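Local coordinates for telethonin (Homo sapiens, PDB 1YA5), which regulates muscle assembly and mediates the antiparallel assembly of two titin molecules at the sarcomeric Z-disk, at residues W66-M71 with L78-L83; K26-S31 with L60-P65; P34-S39 with H52-S57. The protein carries 4 engineered substitutions. All coordinates share one frame; numbering follows the deposited sequence.

How the contacts relate
The three contacts belong to one antiparallel sheet in the titin-binding N-terminal part of telethonin, and all of them meet the other protein chains of the assembly. Contacts 1 and 2, with centres about 10 Å apart, touch directly, because strand 49-62 pairs with 19-33 in contact 2 and with 68-73 on its other edge; Arg-70 O lies 2.6 Å from Gln-62 N, a probable hydrogen bond. Contact 3 uses the earlier part of strand 49-62 and is nested inside the loop closed by contact 2, their centres about 23 Å apart. It alone adjoins the sulfate ion. Contacts 1 and 3 stay about 11 Å apart at their nearest atoms.

Contact 1 (W66-M71 with L78-L83); sequences WLMMRM and LQEYQL
CG of Arg-70 stands anti to the backbone N (chi1 -175°), as does CG of Glu-80, and with the arginine bent at chi2 and chi3 and the glutamate extended, NE of Arg-70 meets OE1 of Glu-80 in a salt bridge of 3.3 Å. The two residues are a directly opposed non-hydrogen-bonded pair, which puts both side chains on one face. The guanidinium and carboxylate planes stand 82° apart, so a single oxygen makes the approach and the two groups do not form a flat, two-pronged pair. On the same face CD1 of Leu-78 packs 3.4 Å from CG of Arg-70, crossing its aliphatic part at about a right angle. An alanine in place of Arg-70 would probably leave the Glu-80 carboxylate without this charged mate and uncover the methyl of Leu-78. Further along, CE of Met-68 touches OE1 of Gln-82.

On the other face Met-69, Met-71 and Tyr-81 are buried, while Gln-79 is exposed. Met-71 SD lies 4.9 Å from the Tyr-81 ring centroid, 53° off the ring normal, an oblique Met-aromatic contact, and CE of Met-71 reaches CD1 of the Tyr-81 ring. Met-69 SD rests 3.9 Å from CD1 of Leu-83. Another protein chain packs on Met-71, Tyr-81 and Leu-83, and Tyr-81 OH makes a weak hydrogen bond to its backbone.

Between the faces, paired backbone bonds join Met-69 with Tyr-81 and Met-71 with Gln-79; Met-69 N to Tyr-81 O measures 2.9 Å. Leu-83 N donates to Leu-67 O, extending the ladder past the last strand residue. The alternation of hydrogen-bonded and non-hydrogen-bonded pairs is that of antiparallel strands, and since 68-73 and 78-82 are consecutive, with a short connection, they form a beta hairpin.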
ATOM      1  N   TRP C  66      17.545   0.901  -3.081  1.00 42.63           N
ATOM      2  CA  TRP C  66      18.134   2.208  -2.777  1.00 45.57           C
ATOM      3  C   TRP C  66      17.464   2.960  -1.612  1.00 46.37           C
ATOM      4  O   TRP C  66      17.441   4.186  -1.599  1.00 45.97           O
ATOM      5  CB  TRP C  66      18.209   3.092  -4.013  1.00 44.34           C
ATOM      6  CG  TRP C  66      16.937   3.201  -4.779  1.00 48.93           C
ATOM      7  CD1 TRP C  66      16.127   4.291  -4.867  1.00 49.52           C
ATOM      8  CD2 TRP C  66      16.324   2.183  -5.587  1.00 57.77           C
ATOM      9  NE1 TRP C  66      15.060   4.028  -5.685  1.00 48.82           N
ATOM     10  CE2 TRP C  66      15.146   2.737  -6.132  1.00 55.03           C
ATOM     11  CE3 TRP C  66      16.654   0.862  -5.898  1.00 53.59           C
ATOM     12  CZ2 TRP C  66      14.303   2.021  -6.990  1.00 53.37           C
ATOM     13  CZ3 TRP C  66      15.814   0.144  -6.742  1.00 54.55           C
ATOM     14  CH2 TRP C  66      14.652   0.727  -7.279  1.00 58.75           C
ATOM     15  N   LEU C  67      16.901   2.213  -0.657  1.00 49.15           N
ATOM     16  CA  LEU C  67      16.456   2.754   0.635  1.00 44.28           C
ATOM     17  C   LEU C  67      15.335   3.812   0.561  1.00 50.45           C
ATOM     18  O   LEU C  67      15.268   4.757   1.364  1.00 49.66           O
ATOM     19  CB  LEU C  67      17.659   3.264   1.423  1.00 47.52           C
ATOM     20  CG  LEU C  67      18.727   2.221   1.767  1.00 46.91           C
ATOM     21  CD1 LEU C  67      20.062   2.878   2.060  1.00 43.76           C
ATOM     22  CD2 LEU C  67      18.296   1.359   2.956  1.00 47.18           C
ATOM     23  N   MET C  68      14.450   3.636  -0.415  1.00 49.97           N
ATOM     24  CA  MET C  68      13.275   4.455  -0.546  1.00 43.98           C
ATOM     25  C   MET C  68      12.056   3.575  -0.267  1.00 51.65           C
ATOM     26  O   MET C  68      11.855   2.518  -0.914  1.00 47.68           O
ATOM     27  CB  MET C  68      13.208   4.968  -1.962  1.00 45.34           C
ATOM     28  CG  MET C  68      13.083   6.469  -2.039  1.00 56.97           C
ATOM     29  SD  MET C  68      14.048   7.153  -3.397  1.00 48.56           S
ATOM     30  CE  MET C  68      15.652   6.633  -2.920  1.00 45.79           C
ATOM     31  N   MET C  69      11.250   3.987   0.707  1.00 48.14           N
ATOM     32  CA  MET C  69       9.991   3.320   0.937  1.00 42.68           C
ATOM     33  C   MET C  69       8.823   4.148   0.439  1.00 48.04           C
ATOM     34  O   MET C  69       8.874   5.395   0.336  1.00 44.08           O
ATOM     35  CB  MET C  69       9.805   2.990   2.407  1.00 46.07           C
ATOM     36  CG  MET C  69      10.355   1.662   2.765  1.00 45.30           C
ATOM     37  SD  MET C  69       9.983   1.198   4.428  1.00 48.77           S
ATOM     38  CE  MET C  69       8.866  -0.177   4.073  1.00 41.57           C
ATOM     39  N   ARG C  70       7.757   3.430   0.152  1.00 43.92           N
ATOM     40  CA  ARG C  70       6.570   4.026  -0.396  1.00 47.33           C
ATOM     41  C   ARG C  70       5.418   3.258   0.234  1.00 42.75           C
ATOM     42  O   ARG C  70       5.431   2.017   0.274  1.00 50.44           O
ATOM     43  CB  ARG C  70       6.614   3.871  -1.903  1.00 46.34           C
ATOM     44  CG  ARG C  70       5.532   4.539  -2.632  1.00 53.40           C
ATOM     45  CD  ARG C  70       6.013   5.836  -3.254  1.00 56.96           C
ATOM     46  NE  ARG C  70       6.919   5.602  -4.368  1.00 52.69           N
ATOM     47  CZ  ARG C  70       6.558   5.612  -5.642  1.00 57.77           C
ATOM     48  NH1 ARG C  70       5.286   5.842  -5.983  1.00 56.44           N
ATOM     49  NH2 ARG C  70       7.477   5.387  -6.579  1.00 50.01           N
ATOM     50  N   MET C  71       4.462   3.987   0.794  1.00 43.83           N
ATOM     51  CA  MET C  71       3.279   3.370   1.408  1.00 44.73           C
ATOM     52  C   MET C  71       2.075   4.287   1.468  1.00 50.01           C
ATOM     53  O   MET C  71       2.178   5.531   1.349  1.00 49.45           O
ATOM     54  CB  MET C  71       3.579   2.841   2.804  1.00 45.90           C
ATOM     55  CG  MET C  71       3.824   3.896   3.841  1.00 44.82           C
ATOM     56  SD  MET C  71       4.755   3.355   5.281  1.00 46.19           S
ATOM     57  CE  MET C  71       6.340   2.844   4.579  1.00 38.82           C
ATOM     58  N   LEU C  78      -0.050   8.161  -1.634  1.00 45.75           N
ATOM     59  CA  LEU C  78       1.162   7.476  -1.224  1.00 51.21           C
ATOM     60  C   LEU C  78       2.050   8.405  -0.446  1.00 45.83           C
ATOM     61  O   LEU C  78       2.027   9.612  -0.653  1.00 50.11           O
ATOM     62  CB  LEU C  78       1.918   6.928  -2.412  1.00 48.04           C
ATOM     63  CG  LEU C  78       1.236   5.756  -3.104  1.00 49.91           C
ATOM     64  CD1 LEU C  78       2.329   4.846  -3.586  1.00 47.51           C
ATOM     65  CD2 LEU C  78       0.288   5.020  -2.143  1.00 51.28           C
ATOM     66  N   GLN C  79       2.827   7.848   0.476  1.00 50.48           N
ATOM     67  CA  GLN C  79       3.859   8.655   1.097  1.00 46.06           C
ATOM     68  C   GLN C  79       5.189   7.977   0.920  1.00 47.87           C
ATOM     69  O   GLN C  79       5.272   6.743   1.009  1.00 39.76           O
ATOM     70  CB  GLN C  79       3.571   8.964   2.567  1.00 44.58           C
ATOM     71  CG  GLN C  79       4.775   9.553   3.298  1.00 49.69           C
ATOM     72  CD  GLN C  79       4.402  10.553   4.368  1.00 51.49           C
ATOM     73  OE1 GLN C  79       3.244  10.927   4.495  1.00 54.08           O
ATOM     74  NE2 GLN C  79       5.382  10.984   5.149  1.00 46.81           N
ATOM     75  N   GLU C  80       6.212   8.801   0.673  1.00 39.60           N
ATOM     76  CA  GLU C  80       7.548   8.321   0.397  1.00 39.01           C
ATOM     77  C   GLU C  80       8.551   8.696   1.488  1.00 41.50           C
ATOM     78  O   GLU C  80       8.611   9.843   1.938  1.00 47.79           O
ATOM     79  CB  GLU C  80       8.002   8.841  -0.958  1.00 43.40           C
ATOM     80  CG  GLU C  80       9.331   8.288  -1.439  1.00 47.72           C
ATOM     81  CD  GLU C  80       9.611   8.642  -2.892  1.00 56.58           C
ATOM     82  OE1 GLU C  80       9.399   7.743  -3.747  1.00 55.17           O
ATOM     83  OE2 GLU C  80      10.044   9.797  -3.183  1.00 44.92           O
ATOM     84  N   TYR C  81       9.355   7.724   1.899  1.00 41.94           N
ATOM     85  CA  TYR C  81      10.339   7.928   2.948  1.00 41.62           C
ATOM     86  C   TYR C  81      11.744   7.604   2.459  1.00 43.86           C
ATOM     87  O   TYR C  81      11.934   6.688   1.674  1.00 44.88           O
ATOM     88  CB  TYR C  81      10.008   7.044   4.144  1.00 42.81           C
ATOM     89  CG  TYR C  81       8.639   7.291   4.743  1.00 46.47           C
ATOM     90  CD1 TYR C  81       7.500   6.699   4.206  1.00 45.77           C
ATOM     91  CD2 TYR C  81       8.491   8.084   5.868  1.00 41.53           C
ATOM     92  CE1 TYR C  81       6.256   6.908   4.770  1.00 45.63           C
ATOM     93  CE2 TYR C  81       7.264   8.294   6.430  1.00 43.12           C
ATOM     94  CZ  TYR C  81       6.147   7.715   5.887  1.00 44.08           C
ATOM     95  OH  TYR C  81       4.913   7.963   6.462  1.00 43.77           O
ATOM     96  N   GLN C  82      12.732   8.351   2.932  1.00 46.85           N
ATOM     97  CA  GLN C  82      14.117   8.032   2.638  1.00 46.27           C
ATOM     98  C   GLN C  82      14.790   7.328   3.806  1.00 46.23           C
ATOM     99  O   GLN C  82      14.934   7.923   4.849  1.00 48.35           O
ATOM    100  CB  GLN C  82      14.870   9.308   2.342  1.00 44.62           C
ATOM    101  CG  GLN C  82      16.361   9.073   2.133  1.00 56.99           C
ATOM    102  CD  GLN C  82      16.619   8.292   0.868  1.00 56.80           C
ATOM    103  OE1 GLN C  82      16.086   8.635  -0.196  1.00 60.69           O
ATOM    104  NE2 GLN C  82      17.413   7.220   0.971  1.00 56.71           N
ATOM    105  N   LEU C  83      15.217   6.079   3.632  1.00 44.43           N
ATOM    106  CA  LEU C  83      15.758   5.290   4.738  1.00 41.58           C
ATOM    107  C   LEU C  83      17.256   5.433   4.884  1.00 44.44           C
ATOM    108  O   LEU C  83      17.947   5.682   3.907  1.00 44.90           O
ATOM    109  CB  LEU C  83      15.456   3.813   4.549  1.00 45.00           C
ATOM    110  CG  LEU C  83      14.018   3.390   4.297  1.00 44.62           C
ATOM    111  CD1 LEU C  83      13.805   1.936   4.766  1.00 42.85           C
ATOM    112  CD2 LEU C  83      13.148   4.356   5.064  1.00 50.56           C
TER

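Contact 2 (K26-S31 with L60-P65); sequences KDLTLS and LVQRSP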
ATOM      1  N   LYS C  26      11.467  -8.625  -2.121  1.00 49.10           N
ATOM      2  CA  LYS C  26      10.079  -8.339  -1.805  1.00 46.05           C
ATOM      3  C   LYS C  26       9.874  -6.873  -2.076  1.00 42.54           C
ATOM      4  O   LYS C  26      10.370  -6.046  -1.326  1.00 48.27           O
ATOM      5  CB  LYS C  26       9.810  -8.635  -0.338  1.00 48.33           C
ATOM      6  CG  LYS C  26       9.859 -10.108  -0.004  1.00 50.73           C
ATOM      7  CD  LYS C  26       9.675 -10.339   1.496  1.00 59.60           C
ATOM      8  CE  LYS C  26       9.019 -11.692   1.792  1.00 55.78           C
ATOM      9  NZ  LYS C  26      10.023 -12.782   1.801  1.00 54.11           N
ATOM     10  N   ASP C  27       9.177  -6.535  -3.154  1.00 45.66           N
ATOM     11  CA  ASP C  27       9.141  -5.137  -3.609  1.00 44.90           C
ATOM     12  C   ASP C  27       7.912  -4.412  -3.101  1.00 47.67           C
ATOM     13  O   ASP C  27       8.019  -3.387  -2.423  1.00 48.69           O
ATOM     14  CB  ASP C  27       9.185  -5.078  -5.135  1.00 44.45           C
ATOM     15  CG  ASP C  27       8.990  -3.670  -5.688  1.00 48.20           C
ATOM     16  OD1 ASP C  27       8.428  -2.800  -4.981  1.00 49.65           O
ATOM     17  OD2 ASP C  27       9.384  -3.424  -6.839  1.00 46.32           O
ATOM     18  N   LEU C  28       6.757  -4.949  -3.449  1.00 52.83           N
ATOM     19  CA  LEU C  28       5.481  -4.349  -3.112  1.00 46.32           C
ATOM     20  C   LEU C  28       4.703  -5.367  -2.334  1.00 48.78           C
ATOM     21  O   LEU C  28       4.704  -6.551  -2.672  1.00 46.29           O
ATOM     22  CB  LEU C  28       4.707  -4.020  -4.380  1.00 51.85           C
ATOM     23  CG  LEU C  28       3.661  -2.908  -4.379  1.00 47.62           C
ATOM     24  CD1 LEU C  28       4.027  -1.888  -3.352  1.00 63.70           C
ATOM     25  CD2 LEU C  28       3.615  -2.242  -5.735  1.00 44.53           C
ATOM     26  N   THR C  29       4.032  -4.908  -1.291  1.00 50.41           N
ATOM     27  CA  THR C  29       3.142  -5.764  -0.544  1.00 53.08           C
ATOM     28  C   THR C  29       1.773  -5.086  -0.416  1.00 50.70           C
ATOM     29  O   THR C  29       1.703  -3.926  -0.059  1.00 45.27           O
ATOM     30  CB  THR C  29       3.718  -6.014   0.822  1.00 53.09           C
ATOM     31  OG1 THR C  29       3.010  -7.097   1.443  1.00 53.72           O
ATOM     32  CG2 THR C  29       3.546  -4.767   1.659  1.00 54.69           C
ATOM     33  N   LEU C  30       0.701  -5.820  -0.726  1.00 51.73           N
ATOM     34  CA  LEU C  30      -0.667  -5.285  -0.708  1.00 45.06           C
ATOM     35  C   LEU C  30      -1.537  -6.088   0.216  1.00 48.24           C
ATOM     36  O   LEU C  30      -1.669  -7.303   0.051  1.00 50.23           O
ATOM     37  CB  LEU C  30      -1.289  -5.369  -2.098  1.00 44.81           C
ATOM     38  CG  LEU C  30      -2.529  -4.498  -2.320  1.00 51.58           C
ATOM     39  CD1 LEU C  30      -2.140  -3.016  -2.650  1.00 47.28           C
ATOM     40  CD2 LEU C  30      -3.377  -5.088  -3.429  1.00 50.49           C
ATOM     41  N   SER C  31      -2.157  -5.431   1.183  1.00 49.87           N
ATOM     42  CA  SER C  31      -3.085  -6.164   2.032  1.00 51.56           C
ATOM     43  C   SER C  31      -4.461  -5.546   2.152  1.00 53.85           C
ATOM     44  O   SER C  31      -4.666  -4.355   1.850  1.00 46.07           O
ATOM     45  CB  SER C  31      -2.511  -6.454   3.425  1.00 50.97           C
ATOM     46  OG  SER C  31      -1.551  -5.490   3.802  1.00 52.76           O
ATOM     47  N   LEU C  60      -0.804  -0.366   0.989  1.00 45.18           N
ATOM     48  CA  LEU C  60       0.297  -0.615   0.112  1.00 45.34           C
ATOM     49  C   LEU C  60       1.575  -0.278   0.813  1.00 45.80           C
ATOM     50  O   LEU C  60       1.746   0.833   1.332  1.00 51.72           O
ATOM     51  CB  LEU C  60       0.156   0.238  -1.138  1.00 46.59           C
ATOM     52  CG  LEU C  60       1.129  -0.056  -2.276  1.00 49.36           C
ATOM     53  CD1 LEU C  60       0.321  -0.123  -3.526  1.00 43.04           C
ATOM     54  CD2 LEU C  60       2.236   1.022  -2.382  1.00 49.45           C
ATOM     55  N   VAL C  61       2.470  -1.255   0.853  1.00 48.37           N
ATOM     56  CA  VAL C  61       3.839  -1.032   1.303  1.00 49.28           C
ATOM     57  C   VAL C  61       4.752  -1.481   0.185  1.00 49.49           C
ATOM     58  O   VAL C  61       4.651  -2.625  -0.283  1.00 47.82           O
ATOM     59  CB  VAL C  61       4.199  -1.812   2.591  1.00 48.77           C
ATOM     60  CG1 VAL C  61       5.624  -1.429   3.079  1.00 43.50           C
ATOM     61  CG2 VAL C  61       3.157  -1.568   3.680  1.00 46.41           C
ATOM     62  N   GLN C  62       5.612  -0.554  -0.239  1.00 48.69           N
ATOM     63  CA  GLN C  62       6.646  -0.787  -1.237  1.00 47.14           C
ATOM     64  C   GLN C  62       8.038  -0.378  -0.711  1.00 48.74           C
ATOM     65  O   GLN C  62       8.195   0.662  -0.086  1.00 47.49           O
ATOM     66  CB  GLN C  62       6.312   0.034  -2.469  1.00 49.66           C
ATOM     67  CG  GLN C  62       7.473   0.327  -3.346  1.00 51.83           C
ATOM     68  CD  GLN C  62       7.055   0.525  -4.762  1.00 50.91           C
ATOM     69  OE1 GLN C  62       7.004  -0.432  -5.548  1.00 52.11           O
ATOM     70  NE2 GLN C  62       6.744   1.781  -5.120  1.00 56.75           N
ATOM     71  N   ARG C  63       9.041  -1.209  -0.973  1.00 53.88           N
ATOM     72  CA  ARG C  63      10.427  -0.952  -0.540  1.00 51.34           C
ATOM     73  C   ARG C  63      11.406  -1.154  -1.684  1.00 49.91           C
ATOM     74  O   ARG C  63      11.051  -1.650  -2.766  1.00 49.16           O
ATOM     75  CB  ARG C  63      10.815  -1.870   0.632  1.00 50.03           C
ATOM     76  CG  ARG C  63      10.676  -3.349   0.322  1.00 50.94           C
ATOM     77  CD  ARG C  63      10.647  -4.231   1.603  1.00 52.05           C
ATOM     78  NE  ARG C  63       9.346  -4.240   2.276  1.00 50.62           N
ATOM     79  CZ  ARG C  63       8.217  -4.626   1.688  1.00 54.38           C
ATOM     80  NH1 ARG C  63       8.250  -5.027   0.434  1.00 62.14           N
ATOM     81  NH2 ARG C  63       7.054  -4.612   2.329  1.00 57.12           N
ATOM     82  N   SER C  64      12.649  -0.764  -1.462  1.00 48.55           N
ATOM     83  CA  SER C  64      13.624  -0.861  -2.531  1.00 43.47           C
ATOM     84  C   SER C  64      15.032  -1.069  -2.016  1.00 49.61           C
ATOM     85  O   SER C  64      15.306  -0.941  -0.812  1.00 47.54           O
ATOM     86  CB  SER C  64      13.545   0.349  -3.455  1.00 46.95           C
ATOM     87  OG  SER C  64      13.898   1.547  -2.786  1.00 45.02           O
ATOM     88  N   PRO C  65      15.940  -1.418  -2.934  1.00 49.86           N
ATOM     89  CA  PRO C  65      17.349  -1.510  -2.588  1.00 44.01           C
ATOM     90  C   PRO C  65      17.946  -0.127  -2.347  1.00 46.63           C
ATOM     91  O   PRO C  65      18.788   0.003  -1.481  1.00 48.00           O
ATOM     92  CB  PRO C  65      17.983  -2.164  -3.814  1.00 39.65           C
ATOM     93  CG  PRO C  65      16.862  -2.634  -4.652  1.00 51.35           C
ATOM     94  CD  PRO C  65      15.685  -1.766  -4.342  1.00 47.71           C
TER
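Thr-29 and Val-61 form the tight middle of this contact, an antiparallel hydrogen-bonded pair whose side chains lie side by side and point the same way, with CG2 of Thr-29 3.2 Å from CB of Val-61. Thr-29 N donates to Val-61 O at 2.6 Å, and Val-61 N returns a nearly straight bond (178°) to Thr-29 O. On the opposite face Leu-60 is the apolar centre: its CD2 packs 3.6 Å from CD1 of Leu-28 and its CD1 meets CD1 of Leu-30.

The pairing thins out toward Lys-26, whose exposed side chain leads away from Arg-63. There Arg-63 N still donates to Asp-27 O. CG of Arg-63 lies between the backbone N and the carbonyl carbon (chi1 57°), and a bend at chi3 brings NH1 2.9 Å from Lys-26 O. That donor sits above the carbonyl plane, although the oxygen lies in the guanidinium plane. Asp-27 OD2 is bonded to Ser-8 OG and to the backbone of another protein chain.

Asp-27 and Leu-28 both face Leu-6, a classic beta bulge in strand 19-33 where it pairs with strand 4-14. The contact thus lies inside the sheet, between 4-14 on one side and 68-73, followed by 78-82, on the other.

Contact 3 (P34-S39 with H52-S57); sequences PEEGSS and HQQGQS. Engineered in segment 34-39: Ser-38 (natural residue Cys). Engineered in segment 52-57: Ser-57 (natural residue Cys). With SO4 (sulfate ion), chain H.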
ATOM      1  N   PRO C  34      -9.890  -5.499   7.347  1.00 52.11           N
ATOM      2  CA  PRO C  34     -11.311  -5.781   7.572  1.00 50.07           C
ATOM      3  C   PRO C  34     -12.151  -4.512   7.542  1.00 50.69           C
ATOM      4  O   PRO C  34     -11.630  -3.404   7.691  1.00 47.61           O
ATOM      5  CB  PRO C  34     -11.332  -6.372   8.985  1.00 50.10           C
ATOM      6  CG  PRO C  34      -9.955  -6.044   9.572  1.00 52.94           C
ATOM      7  CD  PRO C  34      -9.042  -6.083   8.395  1.00 48.33           C
ATOM      8  N   GLU C  35     -13.451  -4.685   7.361  1.00 50.97           N
ATOM      9  CA  GLU C  35     -14.364  -3.566   7.242  1.00 48.20           C
ATOM     10  C   GLU C  35     -14.509  -2.820   8.569  1.00 50.19           C
ATOM     11  O   GLU C  35     -14.585  -1.588   8.590  1.00 52.22           O
ATOM     12  CB  GLU C  35     -15.727  -4.066   6.758  1.00 52.49           C
ATOM     13  CG  GLU C  35     -15.634  -5.176   5.729  1.00 53.57           C
ATOM     14  CD  GLU C  35     -16.936  -5.402   4.986  1.00 57.63           C
ATOM     15  OE1 GLU C  35     -18.009  -5.392   5.649  1.00 52.06           O
ATOM     16  OE2 GLU C  35     -16.874  -5.601   3.742  1.00 52.96           O
ATOM     17  N   GLU C  36     -14.556  -3.568   9.670  1.00 48.34           N
ATOM     18  CA  GLU C  36     -14.544  -2.985  11.016  1.00 45.65           C
ATOM     19  C   GLU C  36     -13.358  -2.059  11.155  1.00 47.90           C
ATOM     20  O   GLU C  36     -13.371  -1.162  11.981  1.00 50.46           O
ATOM     21  CB  GLU C  36     -14.437  -4.060  12.098  1.00 50.67           C
ATOM     22  CG  GLU C  36     -15.388  -5.232  11.930  1.00 55.65           C
ATOM     23  CD  GLU C  36     -15.159  -5.984  10.618  1.00 62.03           C
ATOM     24  OE1 GLU C  36     -14.045  -5.879  10.033  1.00 51.47           O
ATOM     25  OE2 GLU C  36     -16.106  -6.682  10.174  1.00 64.15           O
ATOM     26  N   GLY C  37     -12.328  -2.285  10.350  1.00 47.42           N
ATOM     27  CA  GLY C  37     -11.135  -1.471  10.424  1.00 48.83           C
ATOM     28  C   GLY C  37     -11.428   0.005  10.273  1.00 47.61           C
ATOM     29  O   GLY C  37     -10.774   0.835  10.892  1.00 49.21           O
ATOM     30  N   SER C  38     -12.403   0.346   9.441  1.00 46.85           N
ATOM     31  CA  SER C  38     -12.814   1.740   9.350  1.00 49.43           C
ATOM     32  C   SER C  38     -14.317   1.920   9.169  1.00 47.35           C
ATOM     33  O   SER C  38     -14.891   1.598   8.133  1.00 43.25           O
ATOM     34  CB  SER C  38     -12.005   2.510   8.313  1.00 46.53           C
ATOM     35  OG  SER C  38     -12.277   2.022   7.027  1.00 46.43           O
ATOM     36  N   SER C  39     -14.947   2.429  10.218  1.00 48.05           N
ATOM     37  CA  SER C  39     -16.386   2.464  10.293  1.00 48.83           C
ATOM     38  C   SER C  39     -16.866   3.751  10.919  1.00 48.70           C
ATOM     39  O   SER C  39     -16.091   4.534  11.473  1.00 49.35           O
ATOM     40  CB  SER C  39     -16.901   1.293  11.114  1.00 44.84           C
ATOM     41  OG  SER C  39     -16.251   1.272  12.355  1.00 45.82           O
ATOM     42  N   HIS C  52     -25.084   3.453   9.911  1.00 47.96           N
ATOM     43  CA  HIS C  52     -23.839   2.726  10.086  1.00 46.27           C
ATOM     44  C   HIS C  52     -23.136   2.412   8.767  1.00 42.87           C
ATOM     45  O   HIS C  52     -23.768   2.047   7.789  1.00 41.67           O
ATOM     46  CB  HIS C  52     -24.037   1.423  10.877  1.00 43.70           C
ATOM     47  CG  HIS C  52     -22.762   0.650  11.028  1.00 56.03           C
ATOM     48  ND1 HIS C  52     -22.334  -0.279  10.096  1.00 56.58           N
ATOM     49  CD2 HIS C  52     -21.765   0.747  11.944  1.00 55.31           C
ATOM     50  CE1 HIS C  52     -21.154  -0.753  10.460  1.00 55.17           C
ATOM     51  NE2 HIS C  52     -20.787  -0.147  11.578  1.00 56.15           N
ATOM     52  N   GLN C  53     -21.819   2.522   8.749  1.00 41.15           N
ATOM     53  CA  GLN C  53     -21.066   2.010   7.629  1.00 41.38           C
ATOM     54  C   GLN C  53     -19.756   1.396   8.066  1.00 44.29           C
ATOM     55  O   GLN C  53     -19.178   1.802   9.072  1.00 48.51           O
ATOM     56  CB  GLN C  53     -20.785   3.105   6.639  1.00 39.09           C
ATOM     57  CG  GLN C  53     -19.996   4.177   7.240  1.00 41.54           C
ATOM     58  CD  GLN C  53     -19.712   5.244   6.248  1.00 49.13           C
ATOM     59  OE1 GLN C  53     -18.821   6.079   6.451  1.00 51.53           O
ATOM     60  NE2 GLN C  53     -20.459   5.237   5.151  1.00 47.00           N
ATOM     61  N   GLN C  54     -19.314   0.394   7.309  1.00 44.44           N
ATOM     62  CA  GLN C  54     -17.996  -0.181   7.455  1.00 42.75           C
ATOM     63  C   GLN C  54     -17.451  -0.501   6.074  1.00 39.49           C
ATOM     64  O   GLN C  54     -18.202  -0.829   5.180  1.00 44.63           O
ATOM     65  CB  GLN C  54     -17.992  -1.401   8.408  1.00 40.95           C
ATOM     66  CG  GLN C  54     -19.081  -2.443   8.217  1.00 40.95           C
ATOM     67  CD  GLN C  54     -18.933  -3.614   9.184  1.00 49.43           C
ATOM     68  OE1 GLN C  54     -18.700  -3.415  10.374  1.00 54.15           O
ATOM     69  NE2 GLN C  54     -19.060  -4.838   8.675  1.00 46.28           N
ATOM     70  N   GLY C  55     -16.147  -0.358   5.889  1.00 46.48           N
ATOM     71  CA  GLY C  55     -15.539  -0.602   4.580  1.00 47.64           C
ATOM     72  C   GLY C  55     -14.083  -1.037   4.621  1.00 47.57           C
ATOM     73  O   GLY C  55     -13.278  -0.484   5.375  1.00 44.71           O
ATOM     74  N   GLN C  56     -13.741  -2.022   3.794  1.00 41.46           N
ATOM     75  CA  GLN C  56     -12.357  -2.424   3.638  1.00 38.39           C
ATOM     76  C   GLN C  56     -11.501  -1.308   3.095  1.00 48.00           C
ATOM     77  O   GLN C  56     -11.971  -0.420   2.363  1.00 44.22           O
ATOM     78  CB  GLN C  56     -12.255  -3.583   2.694  1.00 40.70           C
ATOM     79  CG  GLN C  56     -13.158  -4.722   3.076  1.00 44.27           C
ATOM     80  CD  GLN C  56     -12.770  -5.968   2.390  1.00 39.61           C
ATOM     81  OE1 GLN C  56     -12.493  -5.958   1.197  1.00 48.24           O
ATOM     82  NE2 GLN C  56     -12.707  -7.054   3.132  1.00 50.44           N
ATOM     83  N   SER C  57     -10.230  -1.351   3.461  1.00 45.37           N
ATOM     84  CA  SER C  57      -9.243  -0.563   2.761  1.00 49.85           C
ATOM     85  C   SER C  57      -8.025  -1.433   2.484  1.00 42.99           C
ATOM     86  O   SER C  57      -7.708  -2.319   3.253  1.00 50.41           O
ATOM     87  CB  SER C  57      -8.899   0.699   3.537  1.00 42.33           C
ATOM     88  OG  SER C  57      -7.937   0.407   4.516  1.00 49.21           O
TER
HETATM   89  S   SO4 H 605     -14.473  -8.629   6.051  0.50 52.06           S
HETATM   90  O1  SO4 H 605     -15.298  -8.075   7.122  0.50 52.50           O
HETATM   91  O2  SO4 H 605     -13.076  -8.301   6.307  0.50 52.75           O
HETATM   92  O3  SO4 H 605     -14.890  -8.061   4.775  0.50 44.86           O
HETATM   93  O4  SO4 H 605     -14.632 -10.081   6.011  0.50 48.69           O
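Glu-35 and Gln-54 meet where a short turn, 35-37, lies against strand 49-62 before the chain enters the antiparallel ladder of strands 39-44 and 49-62. Ser-39 and Gln-54 make a non-hydrogen-bonded pair of that ladder, and the CB atoms of the two residues touch. Gly-55 N donates to Ser-38 O at 3.2 Å, and more weakly to Glu-35 O, which also accepts the bond from Ser-38 N within the turn.

The side chain of Gln-54 can be followed outward. Its CB lies 3.4 Å from Glu-35 O. CG, which projects between the backbone N and the carbonyl carbon (chi1 46°), and CD each pass 4.0 Å from CB of Glu-35. At the tip OE1 comes near CG of Glu-36, while NE2 turns to OE1 of Glu-35, a bond of 3.3 Å whose acceptor is less surely placed. The side chains of Glu-35 and Gln-54 cross at about a right angle, with amide and carboxylate planes 85° apart. The stronger partner of Glu-35 OE1 is a basic side chain of another protein chain, in a salt bridge. Residues 52-55 also pair with a strand of that chain, which continues the sheet across the interface.

OG of Ser-38, an engineered replacement of cysteine, lies 3.2 Å from Gly-55 O. One residue on from Gly-55, Gln-56 lays its CG 3.7 Å from CG of Glu-35, their amide and carboxylate planes nearly perpendicular. A sulfate, probably from the crystallisation liquor, lies beside Pro-34 and Glu-35; Gln-56 NE2 makes a weak hydrogen bond to its O2 at 3.4 Å and lies 2.9 Å from its O3.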